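Local structure of copper-containing nitrite reductase (Hyphomicrobium denitrificans 1NES1, 6TFO) at residues Q79-R90 and F113-H122. The protein probably reduces nitrite to nitric oxide with electrons from cytochrome c, and carries an extra blue-copper cupredoxin domain. Sequence-based numbering, arbitrary orientation.
Sequences QHDAVIDQYAAR and FDYYCSLPGH. With CU (copper (II) ion), chain L.
Val83 and Tyr116 form an antiparallel hydrogen-bonded pair, Val83 N to Tyr116 O at 2.7 Å and Tyr116 N to Val83 O at 3.0 Å, and from this pair the two backbones run on to a shared copper. His80 ND1 and Cys117 SG bind the metal at 2.0 and 2.2 Å, with His122 ND1 rather longer at 2.4 Å; Met127 completes the site. On its far side the His80 ring is hydrogen-bonded through NE2 to Glu76, a second-shell contact that would help fix the imidazole's rotation. With chi1 of 179°, the Cys117 sulfur lies opposite the residue's own amide nitrogen, which puts it on the copper and near Asp81 N, whose hydrogen bond to it is weak; Leu119 N also donates to the same sulfur. Asp81 then grips the start of the ligand loop with both carboxylate oxygens: Ser118 N reaches the syn side of OD1, nearly straight at 167°, while Ser118 OG gives its proton to the syn lone pair of OD2 at 2.6 Å. Arg90 NH2 adds a salt bridge to OD2 from above the carboxylate plane. Replacing Asp81 by alanine removes both acceptors, and is likely to leave Ser118 N and OG and the Arg90 charge without their mate, so that the loop beside Cys117 could shift. Farther along the strands, Val83 CB lies over one face of the Tyr116 ring, whose OH donates to Asp85 OD1. In this type 1 copper site of a cupredoxin, backbone N-H groups around the thiolate would be expected to temper its charge, and the bonds from Asp81 to Ser118 are consistent with a loop that moves little as the metal changes oxidation state.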
loop_
_atom_site.group_PDB
_atom_site.type_symbol
_atom_site.label_atom_id
_atom_site.label_comp_id
_atom_site.label_asym_id
_atom_site.label_seq_id
_atom_site.Cartn_x
_atom_site.Cartn_y
_atom_site.Cartn_z
ATOM N N GLN C 79 -10.098 5.744 -22.381
ATOM C CA GLN C 79 -10.598 4.890 -23.486
ATOM C C GLN C 79 -9.438 4.655 -24.452
ATOM O O GLN C 79 -8.676 5.609 -24.732
ATOM C CB GLN C 79 -11.790 5.502 -24.210
ATOM C CG GLN C 79 -13.003 5.651 -23.312
ATOM C CD GLN C 79 -14.253 5.874 -24.122
ATOM O OE1 GLN C 79 -14.240 6.465 -25.193
ATOM N NE2 GLN C 79 -15.348 5.344 -23.624
ATOM N N HIS C 80 -9.296 3.405 -24.895
ATOM C CA HIS C 80 -8.200 2.937 -25.780
ATOM C C HIS C 80 -8.691 1.829 -26.723
ATOM O O HIS C 80 -9.571 1.007 -26.346
ATOM C CB HIS C 80 -6.989 2.431 -24.974
ATOM C CG HIS C 80 -6.426 3.414 -24.005
ATOM N ND1 HIS C 80 -5.763 4.537 -24.409
ATOM C CD2 HIS C 80 -6.434 3.432 -22.655
ATOM C CE1 HIS C 80 -5.385 5.220 -23.352
ATOM N NE2 HIS C 80 -5.797 4.568 -22.264
ATOM N N ASP C 81 -8.102 1.815 -27.909
ATOM C CA ASP C 81 -8.033 0.628 -28.781
ATOM C C ASP C 81 -6.600 0.532 -29.322
ATOM O O ASP C 81 -5.737 1.342 -28.930
ATOM C CB ASP C 81 -9.116 0.710 -29.856
ATOM C CG ASP C 81 -8.943 1.870 -30.811
ATOM O OD1 ASP C 81 -7.851 2.415 -30.850
ATOM O OD2 ASP C 81 -9.912 2.197 -31.508
ATOM N N ALA C 82 -6.353 -0.479 -30.144
ATOM C CA ALA C 82 -5.163 -0.608 -30.999
ATOM C C ALA C 82 -5.665 -0.864 -32.417
ATOM O O ALA C 82 -6.595 -1.678 -32.565
ATOM C CB ALA C 82 -4.281 -1.721 -30.482
ATOM N N VAL C 83 -5.103 -0.170 -33.395
ATOM C CA VAL C 83 -5.518 -0.251 -34.817
ATOM C C VAL C 83 -4.263 -0.461 -35.660
ATOM O O VAL C 83 -3.230 0.174 -35.362
ATOM C CB VAL C 83 -6.282 1.013 -35.239
ATOM C CG1 VAL C 83 -6.709 0.950 -36.702
ATOM C CG2 VAL C 83 -7.476 1.261 -34.344
ATOM N N ILE C 84 -4.361 -1.322 -36.673
ATOM C CA ILE C 84 -3.326 -1.537 -37.729
ATOM C C ILE C 84 -4.040 -1.400 -39.075
ATOM O O ILE C 84 -4.903 -2.264 -39.381
ATOM C CB ILE C 84 -2.659 -2.911 -37.536
ATOM C CG1 ILE C 84 -2.425 -3.200 -36.050
ATOM C CG2 ILE C 84 -1.389 -3.017 -38.369
ATOM C CD1 ILE C 84 -1.369 -4.239 -35.773
ATOM N N ASP C 85 -3.771 -0.320 -39.810
ATOM C CA ASP C 85 -4.640 0.106 -40.944
ATOM C C ASP C 85 -4.547 -0.917 -42.084
ATOM O O ASP C 85 -5.619 -1.316 -42.602
ATOM C CB ASP C 85 -4.296 1.523 -41.419
ATOM C CG ASP C 85 -4.790 2.616 -40.476
ATOM O OD1 ASP C 85 -5.700 2.354 -39.686
ATOM O OD2 ASP C 85 -4.256 3.719 -40.535
ATOM N N GLN C 86 -3.322 -1.350 -42.412
ATOM C CA GLN C 86 -2.980 -2.099 -43.652
ATOM C C GLN C 86 -3.535 -3.520 -43.551
ATOM O O GLN C 86 -3.561 -4.199 -44.575
ATOM C CB GLN C 86 -1.466 -2.106 -43.884
ATOM C CG GLN C 86 -0.870 -0.707 -43.916
ATOM C CD GLN C 86 -0.854 -0.004 -42.574
ATOM O OE1 GLN C 86 -1.046 -0.599 -41.507
ATOM N NE2 GLN C 86 -0.617 1.297 -42.622
ATOM N N TYR C 87 -3.932 -3.940 -42.343
ATOM C CA TYR C 87 -4.517 -5.269 -42.032
ATOM C C TYR C 87 -5.994 -5.131 -41.656
ATOM O O TYR C 87 -6.604 -6.126 -41.263
ATOM C CB TYR C 87 -3.730 -5.933 -40.900
ATOM C CG TYR C 87 -2.387 -6.441 -41.352
ATOM C CD1 TYR C 87 -2.294 -7.599 -42.085
ATOM C CD2 TYR C 87 -1.220 -5.739 -41.117
ATOM C CE1 TYR C 87 -1.078 -8.075 -42.526
ATOM C CE2 TYR C 87 0.005 -6.198 -41.562
ATOM C CZ TYR C 87 0.081 -7.378 -42.271
ATOM O OH TYR C 87 1.275 -7.871 -42.708
ATOM N N ALA C 88 -6.565 -3.938 -41.752
ATOM C CA ALA C 88 -7.933 -3.661 -41.270
ATOM C C ALA C 88 -8.192 -4.409 -39.957
ATOM O O ALA C 88 -9.300 -4.886 -39.759
ATOM C CB ALA C 88 -8.908 -4.068 -42.335
ATOM N N ALA C 89 -7.189 -4.494 -39.089
ATOM C CA ALA C 89 -7.222 -5.199 -37.785
ATOM C C ALA C 89 -7.355 -4.166 -36.665
ATOM O O ALA C 89 -6.602 -3.181 -36.691
ATOM C CB ALA C 89 -5.952 -6.002 -37.620
ATOM N N ARG C 90 -8.268 -4.376 -35.719
ATOM C CA ARG C 90 -8.360 -3.494 -34.531
ATOM C C ARG C 90 -8.942 -4.264 -33.345
ATOM O O ARG C 90 -9.688 -5.231 -33.550
ATOM C CB ARG C 90 -9.183 -2.241 -34.837
ATOM C CG ARG C 90 -10.668 -2.497 -35.031
ATOM C CD ARG C 90 -11.334 -1.303 -35.704
ATOM N NE ARG C 90 -11.176 -0.103 -34.899
ATOM C CZ ARG C 90 -10.960 1.117 -35.383
ATOM N NH1 ARG C 90 -10.879 1.331 -36.684
ATOM N NH2 ARG C 90 -10.799 2.136 -34.565
ATOM N N PHE C 113 4.416 -1.408 -39.986
ATOM C CA PHE C 113 3.000 -0.976 -39.900
ATOM C C PHE C 113 2.766 -0.419 -38.503
ATOM O O PHE C 113 3.169 -1.085 -37.547
ATOM C CB PHE C 113 2.054 -2.147 -40.205
ATOM C CG PHE C 113 2.372 -2.869 -41.491
ATOM C CD1 PHE C 113 1.875 -2.422 -42.709
ATOM C CD2 PHE C 113 3.199 -3.978 -41.488
ATOM C CE1 PHE C 113 2.184 -3.086 -43.889
ATOM C CE2 PHE C 113 3.502 -4.644 -42.670
ATOM C CZ PHE C 113 3.014 -4.191 -43.871
ATOM N N ASP C 114 2.175 0.773 -38.409
ATOM C CA ASP C 114 1.852 1.420 -37.117
ATOM C C ASP C 114 0.678 0.687 -36.494
ATOM O O ASP C 114 -0.333 0.494 -37.187
ATOM C CB ASP C 114 1.541 2.907 -37.278
ATOM C CG ASP C 114 2.781 3.776 -37.433
ATOM O OD1 ASP C 114 3.905 3.232 -37.363
ATOM O OD2 ASP C 114 2.607 4.989 -37.636
ATOM N N TYR C 115 0.841 0.276 -35.242
ATOM C CA TYR C 115 -0.288 0.058 -34.314
ATOM C C TYR C 115 -0.443 1.332 -33.494
ATOM O O TYR C 115 0.580 1.860 -33.010
ATOM C CB TYR C 115 -0.073 -1.203 -33.483
ATOM C CG TYR C 115 1.004 -1.185 -32.428
ATOM C CD1 TYR C 115 0.713 -0.806 -31.124
ATOM C CD2 TYR C 115 2.264 -1.683 -32.697
ATOM C CE1 TYR C 115 1.672 -0.851 -30.128
ATOM C CE2 TYR C 115 3.239 -1.727 -31.716
ATOM C CZ TYR C 115 2.942 -1.305 -30.430
ATOM O OH TYR C 115 3.887 -1.359 -29.446
ATOM N N TYR C 116 -1.676 1.811 -33.350
ATOM C CA TYR C 116 -1.970 3.103 -32.693
ATOM C C TYR C 116 -3.373 3.088 -32.088
ATOM O O TYR C 116 -4.207 2.254 -32.459
ATOM C CB TYR C 116 -1.814 4.227 -33.714
ATOM C CG TYR C 116 -2.876 4.227 -34.773
ATOM C CD1 TYR C 116 -4.066 4.901 -34.574
ATOM C CD2 TYR C 116 -2.705 3.527 -35.959
ATOM C CE1 TYR C 116 -5.065 4.893 -35.534
ATOM C CE2 TYR C 116 -3.693 3.519 -36.934
ATOM C CZ TYR C 116 -4.884 4.193 -36.716
ATOM O OH TYR C 116 -5.866 4.189 -37.660
ATOM N N CYS C 117 -3.621 4.007 -31.161
ATOM C CA CYS C 117 -4.941 4.234 -30.540
ATOM C C CYS C 117 -5.671 5.285 -31.374
ATOM O O CYS C 117 -5.066 6.299 -31.707
ATOM C CB CYS C 117 -4.800 4.684 -29.091
ATOM S SG CYS C 117 -6.398 5.012 -28.312
ATOM N N SER C 118 -6.925 5.043 -31.720
ATOM C CA SER C 118 -7.723 5.939 -32.596
ATOM C C SER C 118 -8.530 6.924 -31.751
ATOM O O SER C 118 -9.178 7.766 -32.356
ATOM C CB SER C 118 -8.645 5.147 -33.485
ATOM O OG SER C 118 -9.663 4.529 -32.714
ATOM N N LEU C 119 -8.541 6.800 -30.422
ATOM C CA LEU C 119 -9.307 7.745 -29.556
ATOM C C LEU C 119 -8.768 9.178 -29.730
ATOM O O LEU C 119 -7.589 9.401 -29.988
ATOM C CB LEU C 119 -9.258 7.278 -28.098
ATOM C CG LEU C 119 -10.354 6.295 -27.651
ATOM C CD1 LEU C 119 -11.762 6.829 -27.924
ATOM C CD2 LEU C 119 -10.169 4.939 -28.312
ATOM N N PRO C 120 -9.625 10.212 -29.646
ATOM C CA PRO C 120 -9.207 11.585 -29.935
ATOM C C PRO C 120 -7.923 11.986 -29.202
ATOM O O PRO C 120 -7.883 11.935 -27.979
ATOM C CB PRO C 120 -10.402 12.441 -29.463
ATOM C CG PRO C 120 -11.601 11.507 -29.584
ATOM C CD PRO C 120 -11.050 10.129 -29.256
ATOM N N GLY C 121 -6.891 12.312 -29.976
ATOM C CA GLY C 121 -5.624 12.842 -29.452
ATOM C C GLY C 121 -4.655 11.780 -28.946
ATOM O O GLY C 121 -3.498 12.149 -28.711
ATOM N N HIS C 122 -5.067 10.522 -28.750
ATOM C CA HIS C 122 -4.263 9.517 -27.999
ATOM C C HIS C 122 -3.016 9.162 -28.808
ATOM O O HIS C 122 -1.961 8.897 -28.195
ATOM C CB HIS C 122 -5.102 8.291 -27.624
ATOM C CG HIS C 122 -6.020 8.551 -26.476
ATOM N ND1 HIS C 122 -6.332 7.583 -25.551
ATOM C CD2 HIS C 122 -6.675 9.667 -26.089
ATOM C CE1 HIS C 122 -7.154 8.092 -24.646
ATOM N NE2 HIS C 122 -7.361 9.374 -24.945
HETATM CU CU CU L . -5.813 5.397 -26.254
#